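Local coordinates for nonsense-mediated mRNA decay protein 2 (Saccharomyces cerevisiae, PDB 4LUN) that takes part, here as its N-terminal MIF4G domain, in nonsense-mediated decay of mRNAs that carry premature stop codons, the full-length protein interacting with UPF1 through its C-terminus, at residues 9-12 / 13-17; 116-119 / 120-123; 280-283 / 284-288. One frame throughout, in Å; residues are numbered along the deposited sequence.

How the interactions relate
The three contacts are local, each within one piece of chain, no two share an element, and all are partly buried, interaction 3 with the most exposed residues. Interaction 2 lies nearest the middle of the chain (about 10 Å between centres), in the turn after helix 106-116; it combines aromatic and leucine packing with carbonyls served by water. Interactions 1 and 3 lie within helices 3-17 and 277-303, on opposite sides of the chain's centre, each with one face packed on a neighbouring helix. Interaction 1 is a regular helix whose threonine bonds back to it, whereas in interaction 3 a tyrosine and a leucine lie side by side just before a proline kink, with charged residues outside.

Interaction 1: residues 9-12 / 13-17; sequences LHDL and NTRAW
Asn13, Thr14, Arg15 and Ala16 each give their backbone N-H to the carbonyl four residues earlier, those of Leu9, His10, Asp11 and Leu12, in regular alpha-helical order. The tightest of these bonds joins Asn13 N to Leu9 O at 2.7 Å, with an N-H...O angle of 160°. His10 O carries a double load: Thr14 OG1 also donates to it, at 2.7 Å, and the hydroxyl and the backbone N-H reach the oxygen from opposite faces of its plane. Thr14 can do this because OG1 lies beside its own backbone N, anti to the carbonyl carbon (chi1 -64°). Thr14 OG1 also comes within 3.3 Å of His10 CE1, oblique to the imidazole. At the next position the Arg15 chain passes Asp11, one turn back, its CG 3.2 Å from Asp11 O, but the charges stay apart, and NH1 makes its salt bridge with Glu20. Arg15 NH2 rests 3.5 Å from Leu12 CD2. On the inward face, the Asn13 amide is held by Ser98, Gln102 and the carbonyl of Val153. Leu9, Leu12 and Ala16 complete that face, laying helix 3-17 against helix 87-104.

Interaction 2: residues 116-119 / 120-123; sequences FLQA and FENP
Phe120 N donates to Leu117 O at 3.0 Å, and Glu121 N follows with a bond to Gln118 O at 3.2 Å. Both are nearly straight at the hydrogen, yet both donors stand well above the plane of the carbonyl they use. With Ala119 N bonded to Phe116 O, this makes three successive i+3 to i bonds, the 3-10 pattern. Two later carbonyls are served by solvent: water 2 gives one proton to Ala119 O (2.7 Å) and the other to Glu121 O (2.6 Å), clamping the chain where it leaves the turn.

Water 1 lies between Gln118 OE1 (3.0 Å) and Glu121 OE1 (3.2 Å), though more acceptors are in reach than it has protons. The firmer partner of Glu121 OE1 is the backbone N of Phe171. Gln118 is bent at chi2 (59°), which swings its amide over toward Glu121, so that NE2 rests 3.6 Å from Glu121 CB and the amide and carboxylate planes lie only 15° apart.

The inner side is apolar. Phe120 CE2 meets Phe116 CE2 at 4.0 Å, the rings steeply inclined at 72°, while its CD2 touches Leu117 CD2 at the same distance. Phe116 also packs on Leu80 and Leu81 and on Phe147 of helix 130-152; Phe120 reaches Ile186 and Ile190. Successive i+3 to i bonds of 3-10 type, following helix 106-116 and giving way to extended chain, here make a connection between helices of the all-helical MIF4G domain, a HEAT-repeat-like fold.

Interaction 3: residues 280-283 / 284-288; sequences EEYD and KLLPI
Tyr282 and Leu286 both hold CG anti to the backbone N, with chi1 of 172° and -178°, and being one helical turn apart they run side by side in the same direction. The second torsion of Leu286, 64°, then turns both methyls to the outer end of the phenol: CD2 lies 3.6 Å from Tyr282 OH and CD1 3.7 Å from it. CD2 also touches Tyr282 CE2, at 3.8 Å, while Leu286 CB stands over one ring face, displaced toward the rim. The hydroxyl has its polar partner in His312, a residue of the C-terminal histidine tag. With an alanine at Tyr282, the Leu286 methyls would probably be left with a gap beside them, and His312 without its hydrogen-bonding mate.

Behind these side chains the helix is changing its bonding. Leu286 N still bonds to Tyr282 O (2.9 Å), lying almost in line with that C=O, but Leu285 N divides itself between Glu281 O at 3.2 Å and, weakly, Tyr282 O. Lys284 N also makes just a weak bond to Glu281 O. At Pro287 there is no N-H to give; CD of its ring presses to 3.2 Å from Asp283 O instead. Neither Pro287 N nor Ile288 N bonds to the preceding turn, and the helix is kinked, as commonly happens at a proline within a helix.

The carboxylates of Glu280 and Asp283 both salt-bridge to Arg275, just before helix 277-303 begins. The tag residues His312 and His315 lie against Leu286. Glu281, Tyr282, Leu285 and Ile288 pack along the long helix 231-271, on Leu260, Gln261 and Leu253.

Interaction 1: residues 9-12 / 13-17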
loop_
_atom_site.group_PDB
_atom_site.type_symbol
_atom_site.label_atom_id
_atom_site.label_comp_id
_atom_site.label_asym_id
_atom_site.label_seq_id
_atom_site.Cartn_x
_atom_site.Cartn_y
_atom_site.Cartn_z
ATOM N N LEU A 9 -3.372 -1.745 20.848
ATOM C CA LEU A 9 -3.833 -2.788 19.937
ATOM C C LEU A 9 -2.712 -3.758 19.600
ATOM O O LEU A 9 -2.939 -4.966 19.511
ATOM C CB LEU A 9 -4.358 -2.173 18.640
ATOM C CG LEU A 9 -5.725 -1.492 18.709
ATOM C CD1 LEU A 9 -6.028 -0.788 17.397
ATOM C CD2 LEU A 9 -6.812 -2.510 19.026
ATOM N N HIS A 10 -1.515 -3.220 19.383
ATOM C CA HIS A 10 -0.350 -4.056 19.087
ATOM C C HIS A 10 -0.127 -5.084 20.195
ATOM O O HIS A 10 0.107 -6.263 19.921
ATOM C CB HIS A 10 0.906 -3.211 18.852
ATOM C CG HIS A 10 2.032 -3.982 18.240
ATOM N ND1 HIS A 10 2.876 -4.783 18.979
ATOM C CD2 HIS A 10 2.440 -4.094 16.954
ATOM C CE1 HIS A 10 3.756 -5.354 18.175
ATOM N NE2 HIS A 10 3.505 -4.956 16.940
ATOM N N ASP A 11 -0.230 -4.644 21.444
ATOM C CA ASP A 11 -0.058 -5.559 22.576
ATOM C C ASP A 11 -1.124 -6.654 22.585
ATOM O O ASP A 11 -0.809 -7.836 22.734
ATOM C CB ASP A 11 -0.059 -4.792 23.905
ATOM C CG ASP A 11 0.238 -5.689 25.101
ATOM O OD1 ASP A 11 0.905 -6.733 24.922
ATOM O OD2 ASP A 11 -0.192 -5.346 26.221
ATOM N N LEU A 12 -2.385 -6.259 22.408
ATOM C CA LEU A 12 -3.483 -7.208 22.329
ATOM C C LEU A 12 -3.353 -8.138 21.126
ATOM O O LEU A 12 -3.573 -9.336 21.238
ATOM C CB LEU A 12 -4.823 -6.475 22.258
ATOM C CG LEU A 12 -5.270 -5.732 23.517
ATOM C CD1 LEU A 12 -6.487 -4.875 23.216
ATOM C CD2 LEU A 12 -5.583 -6.713 24.637
ATOM N N ASN A 13 -2.998 -7.585 19.969
ATOM C CA ASN A 13 -2.910 -8.404 18.772
ATOM C C ASN A 13 -1.738 -9.374 18.846
ATOM O O ASN A 13 -1.788 -10.467 18.290
ATOM C CB ASN A 13 -2.841 -7.511 17.524
ATOM C CG ASN A 13 -4.158 -6.807 17.251
ATOM O OD1 ASN A 13 -5.222 -7.323 17.595
ATOM N ND2 ASN A 13 -4.100 -5.626 16.633
ATOM N N THR A 14 -0.681 -8.969 19.542
ATOM C CA THR A 14 0.494 -9.814 19.676
ATOM C C THR A 14 0.161 -10.968 20.627
ATOM O O THR A 14 0.525 -12.118 20.388
ATOM C CB THR A 14 1.705 -9.013 20.190
ATOM O OG1 THR A 14 2.078 -8.017 19.218
ATOM C CG2 THR A 14 2.889 -9.940 20.445
ATOM N N ARG A 15 -0.568 -10.660 21.691
ATOM C CA ARG A 15 -1.017 -11.704 22.613
ATOM C C ARG A 15 -1.931 -12.712 21.922
ATOM O O ARG A 15 -1.814 -13.918 22.144
ATOM C CB ARG A 15 -1.694 -11.090 23.841
ATOM C CG ARG A 15 -0.714 -10.346 24.736
ATOM C CD ARG A 15 -1.177 -10.307 26.174
ATOM N NE ARG A 15 -2.266 -9.362 26.388
ATOM C CZ ARG A 15 -3.411 -9.666 26.992
ATOM N NH1 ARG A 15 -3.624 -10.897 27.437
ATOM N NH2 ARG A 15 -4.344 -8.736 27.147
ATOM N N ALA A 16 -2.824 -12.226 21.061
ATOM C CA ALA A 16 -3.693 -13.117 20.302
ATOM C C ALA A 16 -2.895 -14.025 19.368
ATOM O O ALA A 16 -3.196 -15.215 19.259
ATOM C CB ALA A 16 -4.754 -12.330 19.525
ATOM N N TRP A 17 -1.877 -13.475 18.705
ATOM C CA TRP A 17 -1.011 -14.297 17.874
ATOM C C TRP A 17 -0.327 -15.346 18.743
ATOM O O TRP A 17 -0.025 -16.441 18.278
ATOM C CB TRP A 17 0.037 -13.461 17.140
ATOM C CG TRP A 17 -0.387 -12.987 15.762
ATOM C CD1 TRP A 17 -0.453 -11.694 15.329
ATOM C CD2 TRP A 17 -0.767 -13.808 14.640
ATOM N NE1 TRP A 17 -0.866 -11.656 14.020
ATOM C CE2 TRP A 17 -1.060 -12.928 13.574
ATOM C CE3 TRP A 17 -0.893 -15.187 14.444
ATOM C CZ2 TRP A 17 -1.478 -13.398 12.319
ATOM C CZ3 TRP A 17 -1.309 -15.646 13.194
ATOM C CH2 TRP A 17 -1.597 -14.751 12.150
#

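Interaction 2: residues 116-119 / 120-123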
loop_
_atom_site.group_PDB
_atom_site.type_symbol
_atom_site.label_atom_id
_atom_site.label_comp_id
_atom_site.label_asym_id
_atom_site.label_seq_id
_atom_site.Cartn_x
_atom_site.Cartn_y
_atom_site.Cartn_z
ATOM N N PHE A 116 -5.498 -11.230 1.068
ATOM C CA PHE A 116 -5.287 -9.792 0.916
ATOM C C PHE A 116 -4.012 -9.476 0.117
ATOM O O PHE A 116 -3.991 -8.536 -0.673
ATOM C CB PHE A 116 -5.265 -9.085 2.279
ATOM C CG PHE A 116 -5.288 -7.581 2.175
ATOM C CD1 PHE A 116 -6.489 -6.889 2.117
ATOM C CD2 PHE A 116 -4.107 -6.862 2.099
ATOM C CE1 PHE A 116 -6.509 -5.496 1.996
ATOM C CE2 PHE A 116 -4.118 -5.481 1.990
ATOM C CZ PHE A 116 -5.317 -4.795 1.935
ATOM N N LEU A 117 -2.965 -10.275 0.299
ATOM C CA LEU A 117 -1.685 -10.039 -0.370
ATOM C C LEU A 117 -1.774 -10.186 -1.887
ATOM O O LEU A 117 -0.900 -9.700 -2.621
ATOM C CB LEU A 117 -0.608 -10.973 0.197
ATOM C CG LEU A 117 -0.105 -10.635 1.603
ATOM C CD1 LEU A 117 0.714 -11.800 2.187
ATOM C CD2 LEU A 117 0.746 -9.356 1.547
ATOM N N GLN A 118 -2.819 -10.870 -2.356
ATOM C CA GLN A 118 -3.022 -11.026 -3.796
ATOM C C GLN A 118 -3.215 -9.662 -4.453
ATOM O O GLN A 118 -2.957 -9.495 -5.647
ATOM C CB GLN A 118 -4.222 -11.935 -4.072
ATOM C CG GLN A 118 -4.486 -12.222 -5.544
ATOM C CD GLN A 118 -3.314 -12.890 -6.246
ATOM O OE1 GLN A 118 -2.654 -13.763 -5.686
ATOM N NE2 GLN A 118 -3.055 -12.479 -7.486
ATOM N N ALA A 119 -3.617 -8.668 -3.659
ATOM C CA ALA A 119 -3.838 -7.311 -4.177
ATOM C C ALA A 119 -2.558 -6.648 -4.684
ATOM O O ALA A 119 -2.590 -5.647 -5.421
ATOM C CB ALA A 119 -4.479 -6.447 -3.107
ATOM N N PHE A 120 -1.417 -7.215 -4.289
ATOM C CA PHE A 120 -0.126 -6.647 -4.607
ATOM C C PHE A 120 0.597 -7.369 -5.739
ATOM O O PHE A 120 1.665 -6.944 -6.160
ATOM C CB PHE A 120 0.748 -6.617 -3.338
ATOM C CG PHE A 120 0.150 -5.792 -2.238
ATOM C CD1 PHE A 120 -0.232 -4.479 -2.488
ATOM C CD2 PHE A 120 -0.060 -6.326 -0.985
ATOM C CE1 PHE A 120 -0.807 -3.705 -1.497
ATOM C CE2 PHE A 120 -0.644 -5.567 0.024
ATOM C CZ PHE A 120 -1.017 -4.247 -0.237
ATOM N N GLU A 121 0.018 -8.457 -6.241
ATOM C CA GLU A 121 0.623 -9.126 -7.390
ATOM C C GLU A 121 0.485 -8.201 -8.601
ATOM O O GLU A 121 -0.611 -7.711 -8.892
ATOM C CB GLU A 121 -0.079 -10.468 -7.638
ATOM C CG GLU A 121 0.486 -11.280 -8.823
ATOM C CD GLU A 121 1.755 -12.056 -8.487
ATOM O OE1 GLU A 121 1.808 -12.676 -7.406
ATOM O OE2 GLU A 121 2.699 -12.063 -9.312
ATOM N N ASN A 122 1.592 -7.945 -9.290
ATOM C CA ASN A 122 1.553 -7.078 -10.466
ATOM C C ASN A 122 0.746 -7.730 -11.574
ATOM O O ASN A 122 0.708 -8.962 -11.685
ATOM C CB ASN A 122 2.961 -6.793 -10.990
ATOM C CG ASN A 122 3.750 -5.840 -10.110
ATOM O OD1 ASN A 122 3.187 -5.114 -9.282
ATOM N ND2 ASN A 122 5.066 -5.864 -10.268
ATOM N N PRO A 123 0.112 -6.908 -12.418
ATOM C CA PRO A 123 -0.513 -7.475 -13.613
ATOM C C PRO A 123 0.555 -8.187 -14.428
ATOM O O PRO A 123 1.720 -7.809 -14.371
ATOM C CB PRO A 123 -1.022 -6.240 -14.368
ATOM C CG PRO A 123 -1.174 -5.180 -13.320
ATOM C CD PRO A 123 -0.065 -5.448 -12.318
HETATM O O HOH W 1 -0.587 -14.838 -7.512
HETATM O O HOH W 2 -1.381 -5.414 -7.870
#

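Interaction 3: residues 280-283 / 284-288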
loop_
_atom_site.group_PDB
_atom_site.type_symbol
_atom_site.label_atom_id
_atom_site.label_comp_id
_atom_site.label_asym_id
_atom_site.label_seq_id
_atom_site.Cartn_x
_atom_site.Cartn_y
_atom_site.Cartn_z
ATOM N N GLU A 280 5.428 16.772 -31.887
ATOM C CA GLU A 280 4.594 15.578 -31.795
ATOM C C GLU A 280 5.194 14.522 -30.869
ATOM O O GLU A 280 4.480 13.890 -30.085
ATOM C CB GLU A 280 4.325 14.984 -33.179
ATOM C CG GLU A 280 3.556 15.901 -34.129
ATOM C CD GLU A 280 2.185 16.317 -33.606
ATOM O OE1 GLU A 280 1.641 15.659 -32.686
ATOM O OE2 GLU A 280 1.646 17.316 -34.127
ATOM N N GLU A 281 6.505 14.329 -30.956
ATOM C CA GLU A 281 7.166 13.380 -30.063
ATOM C C GLU A 281 7.239 13.954 -28.649
ATOM O O GLU A 281 7.077 13.247 -27.654
ATOM C CB GLU A 281 8.568 13.031 -30.568
ATOM C CG GLU A 281 9.228 11.953 -29.719
ATOM C CD GLU A 281 10.541 11.444 -30.292
ATOM O OE1 GLU A 281 10.868 11.775 -31.455
ATOM O OE2 GLU A 281 11.246 10.703 -29.568
ATOM N N TYR A 282 7.494 15.253 -28.573
ATOM C CA TYR A 282 7.537 15.976 -27.302
ATOM C C TYR A 282 6.249 15.763 -26.515
ATOM O O TYR A 282 6.278 15.494 -25.314
ATOM C CB TYR A 282 7.729 17.468 -27.608
ATOM C CG TYR A 282 7.596 18.390 -26.414
ATOM C CD1 TYR A 282 8.700 18.689 -25.622
ATOM C CD2 TYR A 282 6.375 18.990 -26.107
ATOM C CE1 TYR A 282 8.584 19.542 -24.536
ATOM C CE2 TYR A 282 6.249 19.843 -25.032
ATOM C CZ TYR A 282 7.356 20.124 -24.251
ATOM O OH TYR A 282 7.230 20.984 -23.179
ATOM N N ASP A 283 5.114 15.888 -27.198
ATOM C CA ASP A 283 3.806 15.755 -26.550
ATOM C C ASP A 283 3.608 14.382 -25.895
ATOM O O ASP A 283 2.959 14.270 -24.855
ATOM C CB ASP A 283 2.676 16.036 -27.548
ATOM C CG ASP A 283 2.443 17.520 -27.773
ATOM O OD1 ASP A 283 3.057 18.342 -27.062
ATOM O OD2 ASP A 283 1.626 17.872 -28.655
ATOM N N LYS A 284 4.189 13.350 -26.495
ATOM C CA LYS A 284 4.134 11.999 -25.937
ATOM C C LYS A 284 5.024 11.810 -24.714
ATOM O O LYS A 284 4.700 11.026 -23.824
ATOM C CB LYS A 284 4.526 10.962 -26.995
ATOM C CG LYS A 284 3.546 10.831 -28.145
ATOM C CD LYS A 284 3.949 9.679 -29.064
ATOM C CE LYS A 284 3.019 9.557 -30.263
ATOM N NZ LYS A 284 3.558 10.262 -31.457
ATOM N N LEU A 285 6.156 12.510 -24.675
ATOM C CA LEU A 285 7.110 12.346 -23.587
ATOM C C LEU A 285 6.837 13.252 -22.399
ATOM O O LEU A 285 7.167 12.907 -21.265
ATOM C CB LEU A 285 8.531 12.610 -24.080
ATOM C CG LEU A 285 9.202 11.492 -24.865
ATOM C CD1 LEU A 285 10.587 11.948 -25.301
ATOM C CD2 LEU A 285 9.283 10.227 -24.004
ATOM N N LEU A 286 6.260 14.421 -22.657
ATOM C CA LEU A 286 6.121 15.428 -21.601
ATOM C C LEU A 286 5.380 14.950 -20.338
ATOM O O LEU A 286 5.866 15.173 -19.220
ATOM C CB LEU A 286 5.508 16.727 -22.151
ATOM C CG LEU A 286 5.370 17.861 -21.126
ATOM C CD1 LEU A 286 6.720 18.342 -20.625
ATOM C CD2 LEU A 286 4.566 19.026 -21.674
ATOM N N PRO A 287 4.224 14.274 -20.494
ATOM C CA PRO A 287 3.535 13.810 -19.284
ATOM C C PRO A 287 4.371 12.826 -18.469
ATOM O O PRO A 287 4.265 12.806 -17.242
ATOM C CB PRO A 287 2.290 13.100 -19.840
ATOM C CG PRO A 287 2.090 13.662 -21.176
ATOM C CD PRO A 287 3.460 13.940 -21.709
ATOM N N ILE A 288 5.190 12.018 -19.136
ATOM C CA ILE A 288 6.060 11.089 -18.421
ATOM C C ILE A 288 7.123 11.887 -17.688
ATOM O O ILE A 288 7.438 11.605 -16.531
ATOM C CB ILE A 288 6.756 10.116 -19.378
ATOM C CG1 ILE A 288 5.723 9.444 -20.290
ATOM C CG2 ILE A 288 7.534 9.084 -18.602
ATOM C CD1 ILE A 288 6.344 8.572 -21.367
#